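Local coordinates for putative exported protein (Bordetella pertussis Tohama I, PDB 2PFZ) that binds pyroglutamic acid as the extracytoplasmic solute receptor of a tripartite ATP-independent periplasmic (TRAP) transport system, to which it probably delivers the ligand, at residues I262-A266 and E267-G271; D218-D221 and P222-Q226; A90-K93 and L94-Q98; T7-P10 and A11-H15. All blocks are in the same frame, centred on the assembly; numbering follows the deposited sequence.

Contact 1. Residues I262-A266 and E267-G271; sequences IAPTA and ELKSG
T265 and L268 meet in a helix N-cap, the motif by which a side-chain oxygen takes up a backbone N-H that the first turn of a helix cannot pair internally. The start of helix 266-287 is a compact example. OG1 of T265 sits between its own backbone N and carbonyl carbon (chi1 67°), a torsion that swings the hydroxyl over the incoming turn, where it accepts from L268 N at 2.8 Å. The same oxygen is also hydrogen-bonded to the carbonyl O of K131, which ties the cap to a neighbouring loop. E267 bends back at chi2, bringing its carboxylate alongside the threonine, with OE2 3.5 Å from T265 CB.

On another side of the turn, the P264 ring packs against the helix's first turn. The ring and the K269 chain cross obliquely, CG of the proline lying 3.6 Å from CG of the lysine, so that aliphatic methylenes meet the pyrrolidine while the lysine chain bends at chi3 farther out. L268 comes to the same ring from the buried side: its CD1 approaches P264 CB at 4.1 Å, and the leucine packs onward against I130 and T201. Helical bonding is established at once behind the cap. K269 N reaches T265 O at 3.1 Å, and one residue later S270 N donates to A266 O at 2.8 Å. The hydroxyl of S270 folds back over the same turn, its OG lying 2.9 Å from both A266 O and E267 O, its one proton not settled between them.

Contact 2. Residues D218-D221 and P222-Q226; sequences DALD and PATQQ
The carboxylate of D221 is the flat group that meets T224, and it does so partly through one face: T224 N comes to OD2 from above the carboxylate plane, 44° out of it, at 3.0 Å. The hydroxyl of T224 lies near both oxygens, 2.9 Å from D221 OD2 and 3.0 Å from D221 OD1, two weak alternatives between which its one proton is not settled. The second flat group, the amide of Q225, sends NE2 back to the preceding loop, where it is 3.2 Å from L220 O and also passes CA of D218; NE2 is hydrogen-bonded to the carbonyl O of F217, just before the segment.

These groups illustrate how an aspartate caps a helix. With chi1 at 63°, D221 holds CG between its backbone N and carbonyl carbon and so turns the carboxylate toward the first turn; the two side chains of D221 and T224 cross at about a right angle. A negative group at a helix N-terminus would be expected to be favoured by the helix dipole. P222 follows as the first helical residue, a position where its missing N-H costs no helical bond. The backbone then closes the turn, Q225 N donating to D221 O at 2.9 Å.

Beside the cap, L220 CD2 touches T224 CG2 at 4.1 Å, while L220 CB rests 3.9 Å from Q225 CG. The whole turn joins short helix 214-218 to long helix 222-256, with L220 against T1 and T224 packed on K33 and L34, in the loop that leads into strand 35-39.

Contact 3. Residues A90-K93 and L94-Q98; sequences ASFK and LYQAQ
F92 and Y95, one turn apart on helix 88-107, form an offset edge-to-face aromatic pair in which the tyrosine edge is directed at the phenylalanine face. Their planes stand at 87° and the centroids are 5.7 Å apart, with Y95 CD2 approaching F92 CE1 at 3.9 Å. In both residues CG is anti to the backbone N (chi1 -165° for F92), which throws the rings off the same flank of the helix.

Q96 bends at chi2 and lays its amide beside F92, the two planes only 8° from parallel; Q96 CG is 3.6 Å from F92 CE2, and OE1 is 3.5 Å from F92 CZ. That same oxygen lies over one face of the Y95 ring, toward its rim.

The backbone bonding is regular. L94 N donates to A90 O at 2.8 Å, and L94 CB rests 3.5 Å from that oxygen. K93 O accepts from A97 N at 3.1 Å, while K93 NZ forms a salt bridge with D89.

The i/i+3 edge-to-face pair also reaches outward: Y95 OH bonds to E236 and F92 makes a further edge-to-face pair with W240, seating helix 88-107 on helix 222-256 in the periplasmic binding protein fold.

Contact 4. Residues T7-P10 and A11-H15; sequences TAYP and ASNLH
P10 lays its ring across the side chain of N13, the two crossing at a slant, with P10 CD 3.7 Å from N13 CB and P10 CG 4.0 Å from the same atom. The overlap lies within a type I beta turn from P10 to N13, which folds the chain back on itself just ahead of helix 14-30. N13 N closes that turn on P10 O at 3.0 Å. N13 occupies the N-cap position, and its CG, anti to the backbone N (chi1 170°), is carried back toward Y9, whose CB lies 3.8 Å from N13 CG.

Before the turn, Y9 directs its ring away from this pair. One ring face is covered by A8 CB, 4.0 Å above its centre, and the ring meets W119 edge to face. W119 belongs to the pyroglutamic acid pocket, and the Y9 side chain itself comes within about 4 Å of the ligand, so the residue just ahead of the turn lies beside the ligand.

The turn connects strand 2-6 to helix 14-30: Y9 packs on E63 and L65 of strand 61-65, while S12 and N13 lie against helix 183-188.

How the contacts relate
Contacts 1, 2 and 4 all treat the same problem, the entry of the chain into a helix, whereas contact 3 lies wholly within one. The solutions differ: a threonine hydroxyl at 262-271, an aspartate carboxylate at 218-226, and a beta turn ending at the N-cap N13, with proline packing, at 7-15. Contact 1 is at the surface; the other three are partly buried. Contacts 2 and 3 share helix 222-256, the former forming its start and the latter packing on it through W240. Contact 4 comes within about 4 Å of the ligand through Y9, against about 11 Å for S91 in contact 3. Only in contact 3 do two aromatic rings meet each other across the segments.

Contact 1. Residues I262-A266 and E267-G271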
loop_
_atom_site.group_PDB
_atom_site.type_symbol
_atom_site.label_atom_id
_atom_site.label_comp_id
_atom_site.label_asym_id
_atom_site.label_seq_id
_atom_site.Cartn_x
_atom_site.Cartn_y
_atom_site.Cartn_z
ATOM N N ILE A 262 -11.180 -8.438 -16.112
ATOM C CA ILE A 262 -12.336 -9.282 -15.874
ATOM C C ILE A 262 -13.008 -8.978 -14.523
ATOM O O ILE A 262 -12.365 -9.081 -13.486
ATOM C CB ILE A 262 -11.954 -10.816 -15.910
ATOM C CG1 ILE A 262 -11.131 -11.157 -17.162
ATOM C CG2 ILE A 262 -13.222 -11.679 -15.818
ATOM C CD1 ILE A 262 -10.264 -12.403 -17.043
ATOM N N ALA A 263 -14.286 -8.588 -14.539
ATOM C CA ALA A 263 -15.042 -8.512 -13.284
ATOM C C ALA A 263 -15.174 -9.906 -12.687
ATOM O O ALA A 263 -15.446 -10.879 -13.413
ATOM C CB ALA A 263 -16.409 -7.877 -13.481
ATOM N N PRO A 264 -15.017 -10.014 -11.357
ATOM C CA PRO A 264 -15.075 -11.305 -10.683
ATOM C C PRO A 264 -16.509 -11.856 -10.631
ATOM O O PRO A 264 -17.457 -11.079 -10.494
ATOM C CB PRO A 264 -14.578 -10.968 -9.277
ATOM C CG PRO A 264 -15.040 -9.573 -9.064
ATOM C CD PRO A 264 -14.806 -8.905 -10.397
ATOM N N THR A 265 -16.663 -13.178 -10.772
ATOM C CA THR A 265 -17.961 -13.824 -10.545
ATOM C C THR A 265 -18.384 -13.612 -9.092
ATOM O O THR A 265 -17.539 -13.397 -8.226
ATOM C CB THR A 265 -17.925 -15.347 -10.753
ATOM O OG1 THR A 265 -17.109 -15.961 -9.737
ATOM C CG2 THR A 265 -17.440 -15.727 -12.160
ATOM N N ALA A 266 -19.686 -13.672 -8.832
ATOM C CA ALA A 266 -20.203 -13.560 -7.476
ATOM C C ALA A 266 -19.611 -14.658 -6.614
ATOM O O ALA A 266 -19.382 -14.458 -5.418
ATOM C CB ALA A 266 -21.722 -13.668 -7.472
ATOM N N GLU A 267 -19.398 -15.825 -7.223
ATOM C CA GLU A 267 -18.796 -16.981 -6.540
ATOM C C GLU A 267 -17.363 -16.706 -6.094
ATOM O O GLU A 267 -16.989 -17.055 -4.987
ATOM C CB GLU A 267 -18.815 -18.228 -7.437
ATOM C CG GLU A 267 -20.185 -18.569 -8.020
ATOM C CD GLU A 267 -20.397 -17.989 -9.425
ATOM O OE1 GLU A 267 -20.151 -18.719 -10.427
ATOM O OE2 GLU A 267 -20.805 -16.808 -9.528
ATOM N N LEU A 268 -16.563 -16.097 -6.963
ATOM C CA LEU A 268 -15.185 -15.764 -6.586
ATOM C C LEU A 268 -15.192 -14.757 -5.436
ATOM O O LEU A 268 -14.465 -14.921 -4.446
ATOM C CB LEU A 268 -14.412 -15.193 -7.775
ATOM C CG LEU A 268 -12.929 -14.852 -7.580
ATOM C CD1 LEU A 268 -12.370 -14.404 -8.873
ATOM C CD2 LEU A 268 -12.777 -13.720 -6.623
ATOM N N LYS A 269 -16.013 -13.725 -5.559
ATOM C CA LYS A 269 -16.138 -12.744 -4.479
ATOM C C LYS A 269 -16.636 -13.376 -3.175
ATOM O O LYS A 269 -16.150 -13.044 -2.090
ATOM C CB LYS A 269 -17.069 -11.596 -4.879
ATOM C CG LYS A 269 -16.550 -10.689 -5.990
ATOM C CD LYS A 269 -17.545 -9.504 -6.216
ATOM C CE LYS A 269 -18.815 -9.947 -6.949
ATOM N NZ LYS A 269 -19.954 -8.962 -6.852
ATOM N N SER A 270 -17.613 -14.283 -3.255
ATOM C CA SER A 270 -18.099 -14.904 -2.015
ATOM C C SER A 270 -17.034 -15.762 -1.326
ATOM O O SER A 270 -16.934 -15.733 -0.095
ATOM C CB SER A 270 -19.399 -15.698 -2.205
ATOM O OG SER A 270 -19.352 -16.470 -3.380
ATOM N N GLY A 271 -16.266 -16.521 -2.118
ATOM C CA GLY A 271 -15.159 -17.335 -1.601
ATOM C C GLY A 271 -14.080 -16.492 -0.921
ATOM O O GLY A 271 -13.589 -16.833 0.169
#

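Contact 2. Residues D218-D221 and P222-Q226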
loop_
_atom_site.group_PDB
_atom_site.type_symbol
_atom_site.label_atom_id
_atom_site.label_comp_id
_atom_site.label_asym_id
_atom_site.label_seq_id
_atom_site.Cartn_x
_atom_site.Cartn_y
_atom_site.Cartn_z
ATOM N N ASP A 218 11.154 17.982 15.367
ATOM C CA ASP A 218 11.317 18.876 16.511
ATOM C C ASP A 218 12.455 19.877 16.357
ATOM O O ASP A 218 12.425 20.976 16.957
ATOM C CB ASP A 218 11.533 18.043 17.778
ATOM C CG ASP A 218 10.238 17.487 18.338
ATOM O OD1 ASP A 218 9.159 17.790 17.794
ATOM O OD2 ASP A 218 10.301 16.731 19.333
ATOM N N ALA A 219 13.459 19.495 15.570
ATOM C CA ALA A 219 14.611 20.348 15.309
ATOM C C ALA A 219 14.281 21.514 14.381
ATOM O O ALA A 219 15.028 22.497 14.331
ATOM C CB ALA A 219 15.763 19.528 14.744
ATOM N N LEU A 220 13.163 21.424 13.667
ATOM C CA LEU A 220 12.771 22.465 12.719
ATOM C C LEU A 220 12.096 23.608 13.459
ATOM O O LEU A 220 11.486 23.407 14.506
ATOM C CB LEU A 220 11.754 21.928 11.697
ATOM C CG LEU A 220 11.977 20.631 10.904
ATOM C CD1 LEU A 220 10.634 20.221 10.298
ATOM C CD2 LEU A 220 13.046 20.757 9.827
ATOM N N ASP A 221 12.159 24.796 12.874
ATOM C CA ASP A 221 11.449 25.938 13.435
ATOM C C ASP A 221 9.957 25.775 13.175
ATOM O O ASP A 221 9.566 25.061 12.228
ATOM C CB ASP A 221 11.989 27.258 12.874
ATOM C CG ASP A 221 11.788 27.389 11.384
ATOM O OD1 ASP A 221 12.771 27.213 10.645
ATOM O OD2 ASP A 221 10.654 27.677 10.945
ATOM N N PRO A 222 9.121 26.374 14.051
ATOM C CA PRO A 222 7.653 26.295 13.966
ATOM C C PRO A 222 7.030 26.529 12.594
ATOM O O PRO A 222 6.119 25.789 12.227
ATOM C CB PRO A 222 7.191 27.345 14.986
ATOM C CG PRO A 222 8.248 27.261 16.037
ATOM C CD PRO A 222 9.539 27.120 15.253
ATOM N N ALA A 223 7.499 27.528 11.849
ATOM C CA ALA A 223 6.941 27.814 10.527
ATOM C C ALA A 223 7.224 26.678 9.544
ATOM O O ALA A 223 6.360 26.308 8.737
ATOM C CB ALA A 223 7.478 29.119 9.979
ATOM N N THR A 224 8.445 26.147 9.624
ATOM C CA THR A 224 8.879 25.033 8.785
ATOM C C THR A 224 8.110 23.758 9.139
ATOM O O THR A 224 7.714 23.010 8.260
ATOM C CB THR A 224 10.402 24.838 8.889
ATOM O OG1 THR A 224 11.045 26.074 8.531
ATOM C CG2 THR A 224 10.886 23.734 7.942
ATOM N N GLN A 225 7.901 23.519 10.428
ATOM C CA GLN A 225 7.007 22.445 10.873
ATOM C C GLN A 225 5.621 22.573 10.238
ATOM O O GLN A 225 5.092 21.611 9.678
ATOM C CB GLN A 225 6.870 22.466 12.396
ATOM C CG GLN A 225 8.149 22.190 13.135
ATOM C CD GLN A 225 7.951 22.094 14.623
ATOM O OE1 GLN A 225 6.894 22.467 15.158
ATOM N NE2 GLN A 225 8.957 21.598 15.311
ATOM N N GLN A 226 5.051 23.771 10.301
ATOM C CA GLN A 226 3.705 23.989 9.784
ATOM C C GLN A 226 3.676 23.866 8.279
ATOM O O GLN A 226 2.711 23.342 7.724
ATOM C CB GLN A 226 3.116 25.315 10.289
ATOM C CG GLN A 226 2.793 25.277 11.793
ATOM C CD GLN A 226 2.024 24.008 12.195
ATOM O OE1 GLN A 226 0.830 23.881 11.918
ATOM N NE2 GLN A 226 2.720 23.062 12.846
#

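Contact 3. Residues A90-K93 and L94-Q98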
loop_
_atom_site.group_PDB
_atom_site.type_symbol
_atom_site.label_atom_id
_atom_site.label_comp_id
_atom_site.label_asym_id
_atom_site.label_seq_id
_atom_site.Cartn_x
_atom_site.Cartn_y
_atom_site.Cartn_z
ATOM N N ALA A 90 -15.013 3.524 1.227
ATOM C CA ALA A 90 -14.881 2.620 2.380
ATOM C C ALA A 90 -13.444 2.607 2.865
ATOM O O ALA A 90 -13.178 2.581 4.074
ATOM C CB ALA A 90 -15.345 1.213 2.009
ATOM N N SER A 91 -12.498 2.647 1.930
ATOM C CA SER A 91 -11.078 2.662 2.290
ATOM C C SER A 91 -10.719 3.929 3.083
ATOM O O SER A 91 -10.007 3.848 4.091
ATOM C CB SER A 91 -10.197 2.615 1.037
ATOM O OG SER A 91 -8.810 2.706 1.396
ATOM N N PHE A 92 -11.180 5.090 2.618
ATOM C CA PHE A 92 -10.932 6.324 3.388
ATOM C C PHE A 92 -11.565 6.269 4.795
ATOM O O PHE A 92 -10.993 6.700 5.805
ATOM C CB PHE A 92 -11.412 7.563 2.635
ATOM C CG PHE A 92 -10.858 8.836 3.210
ATOM C CD1 PHE A 92 -9.562 9.225 2.908
ATOM C CD2 PHE A 92 -11.607 9.599 4.087
ATOM C CE1 PHE A 92 -9.015 10.367 3.461
ATOM C CE2 PHE A 92 -11.078 10.752 4.641
ATOM C CZ PHE A 92 -9.784 11.138 4.323
ATOM N N LYS A 93 -12.769 5.757 4.884
ATOM C CA LYS A 93 -13.393 5.588 6.201
ATOM C C LYS A 93 -12.665 4.587 7.091
ATOM O O LYS A 93 -12.528 4.806 8.302
ATOM C CB LYS A 93 -14.857 5.214 6.022
ATOM C CG LYS A 93 -15.619 6.377 5.412
ATOM C CD LYS A 93 -17.038 6.082 5.046
ATOM C CE LYS A 93 -17.743 7.439 4.832
ATOM N NZ LYS A 93 -18.692 7.487 3.694
ATOM N N LEU A 94 -12.158 3.506 6.499
ATOM C CA LEU A 94 -11.363 2.545 7.271
ATOM C C LEU A 94 -10.125 3.232 7.793
ATOM O O LEU A 94 -9.748 3.065 8.938
ATOM C CB LEU A 94 -10.961 1.328 6.419
ATOM C CG LEU A 94 -10.212 0.211 7.175
ATOM C CD1 LEU A 94 -11.054 -0.357 8.347
ATOM C CD2 LEU A 94 -9.838 -0.907 6.176
ATOM N N TYR A 95 -9.482 3.999 6.922
ATOM C CA TYR A 95 -8.323 4.801 7.302
ATOM C C TYR A 95 -8.619 5.714 8.492
ATOM O O TYR A 95 -7.848 5.741 9.460
ATOM C CB TYR A 95 -7.876 5.631 6.084
ATOM C CG TYR A 95 -6.822 6.718 6.350
ATOM C CD1 TYR A 95 -5.844 6.579 7.351
ATOM C CD2 TYR A 95 -6.789 7.865 5.552
ATOM C CE1 TYR A 95 -4.865 7.583 7.561
ATOM C CE2 TYR A 95 -5.821 8.880 5.767
ATOM C CZ TYR A 95 -4.882 8.727 6.767
ATOM O OH TYR A 95 -3.921 9.715 6.918
ATOM N N GLN A 96 -9.694 6.493 8.409
ATOM C CA GLN A 96 -10.050 7.418 9.497
ATOM C C GLN A 96 -10.261 6.712 10.833
ATOM O O GLN A 96 -9.834 7.211 11.872
ATOM C CB GLN A 96 -11.277 8.246 9.104
ATOM C CG GLN A 96 -11.020 9.220 7.938
ATOM C CD GLN A 96 -9.772 10.088 8.121
ATOM O OE1 GLN A 96 -8.768 9.914 7.433
ATOM N NE2 GLN A 96 -9.844 11.037 9.025
ATOM N N ALA A 97 -10.875 5.526 10.787
ATOM C CA ALA A 97 -11.038 4.647 11.950
ATOM C C ALA A 97 -9.674 4.155 12.511
ATOM O O ALA A 97 -9.449 4.095 13.745
ATOM C CB ALA A 97 -11.900 3.463 11.554
ATOM N N GLN A 98 -8.763 3.832 11.599
ATOM C CA GLN A 98 -7.439 3.284 11.956
ATOM C C GLN A 98 -6.467 4.339 12.463
ATOM O O GLN A 98 -5.576 4.057 13.274
ATOM C CB GLN A 98 -6.821 2.670 10.694
ATOM C CG GLN A 98 -5.449 2.034 10.825
ATOM C CD GLN A 98 -4.881 1.630 9.451
ATOM O OE1 GLN A 98 -5.167 2.278 8.444
ATOM N NE2 GLN A 98 -4.064 0.567 9.420
#

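Contact 4. Residues T7-P10 and A11-H15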
loop_
_atom_site.group_PDB
_atom_site.type_symbol
_atom_site.label_atom_id
_atom_site.label_comp_id
_atom_site.label_asym_id
_atom_site.label_seq_id
_atom_site.Cartn_x
_atom_site.Cartn_y
_atom_site.Cartn_z
ATOM N N THR A 7 11.752 5.930 -0.946
ATOM C CA THR A 7 10.564 5.205 -1.359
ATOM C C THR A 7 10.980 3.945 -2.108
ATOM O O THR A 7 12.054 3.899 -2.756
ATOM C CB THR A 7 9.618 6.105 -2.209
ATOM O OG1 THR A 7 8.592 5.304 -2.801
ATOM C CG2 THR A 7 10.348 6.818 -3.356
ATOM N N ALA A 8 10.129 2.926 -2.018
ATOM C CA ALA A 8 10.391 1.645 -2.637
ATOM C C ALA A 8 9.957 1.540 -4.114
ATOM O O ALA A 8 10.249 0.536 -4.766
ATOM C CB ALA A 8 9.771 0.529 -1.774
ATOM N N TYR A 9 9.323 2.594 -4.647
ATOM C CA TYR A 9 8.653 2.557 -5.957
ATOM C C TYR A 9 9.305 3.514 -6.948
ATOM O O TYR A 9 10.013 4.450 -6.518
ATOM C CB TYR A 9 7.149 2.853 -5.760
ATOM C CG TYR A 9 6.619 1.981 -4.666
ATOM C CD1 TYR A 9 6.428 0.622 -4.885
ATOM C CD2 TYR A 9 6.378 2.483 -3.388
ATOM C CE1 TYR A 9 5.994 -0.203 -3.888
ATOM C CE2 TYR A 9 5.949 1.673 -2.389
ATOM C CZ TYR A 9 5.744 0.316 -2.642
ATOM O OH TYR A 9 5.331 -0.519 -1.641
ATOM N N PRO A 10 9.114 3.262 -8.265
ATOM C CA PRO A 10 9.823 3.995 -9.298
ATOM C C PRO A 10 9.223 5.384 -9.556
ATOM O O PRO A 10 8.107 5.691 -9.117
ATOM C CB PRO A 10 9.662 3.082 -10.525
ATOM C CG PRO A 10 8.343 2.521 -10.360
ATOM C CD PRO A 10 8.211 2.254 -8.870
ATOM N N ALA A 11 9.968 6.222 -10.263
ATOM C CA ALA A 11 9.520 7.575 -10.532
ATOM C C ALA A 11 8.145 7.631 -11.216
ATOM O O ALA A 11 7.370 8.548 -10.953
ATOM C CB ALA A 11 10.571 8.336 -11.371
ATOM N N SER A 12 7.835 6.647 -12.063
ATOM C CA SER A 12 6.568 6.647 -12.805
ATOM C C SER A 12 5.365 6.238 -11.946
ATOM O O SER A 12 4.210 6.409 -12.346
ATOM C CB SER A 12 6.661 5.794 -14.074
ATOM O OG SER A 12 6.976 4.457 -13.769
ATOM N N ASN A 13 5.635 5.726 -10.753
ATOM C CA ASN A 13 4.562 5.290 -9.867
ATOM C C ASN A 13 3.774 6.463 -9.253
ATOM O O ASN A 13 4.358 7.500 -8.851
ATOM C CB ASN A 13 5.131 4.335 -8.826
ATOM C CG ASN A 13 4.152 4.012 -7.711
ATOM O OD1 ASN A 13 3.370 3.048 -7.793
ATOM N ND2 ASN A 13 4.181 4.817 -6.676
ATOM N N LEU A 14 2.450 6.298 -9.201
ATOM C CA LEU A 14 1.536 7.333 -8.690
ATOM C C LEU A 14 1.929 7.885 -7.298
ATOM O O LEU A 14 1.868 9.107 -7.080
ATOM C CB LEU A 14 0.055 6.866 -8.736
ATOM C CG LEU A 14 -0.459 5.838 -7.705
ATOM C CD1 LEU A 14 -1.002 6.505 -6.436
ATOM C CD2 LEU A 14 -1.503 4.887 -8.310
ATOM N N HIS A 15 2.354 7.025 -6.363
ATOM C CA HIS A 15 2.774 7.529 -5.035
ATOM C C HIS A 15 4.019 8.410 -5.129
ATOM O O HIS A 15 4.165 9.359 -4.367
ATOM C CB HIS A 15 3.089 6.396 -4.059
ATOM C CG HIS A 15 1.889 5.599 -3.648
ATOM N ND1 HIS A 15 1.000 6.024 -2.684
ATOM C CD2 HIS A 15 1.417 4.409 -4.097
ATOM C CE1 HIS A 15 0.045 5.122 -2.540
ATOM N NE2 HIS A 15 0.278 4.131 -3.383
#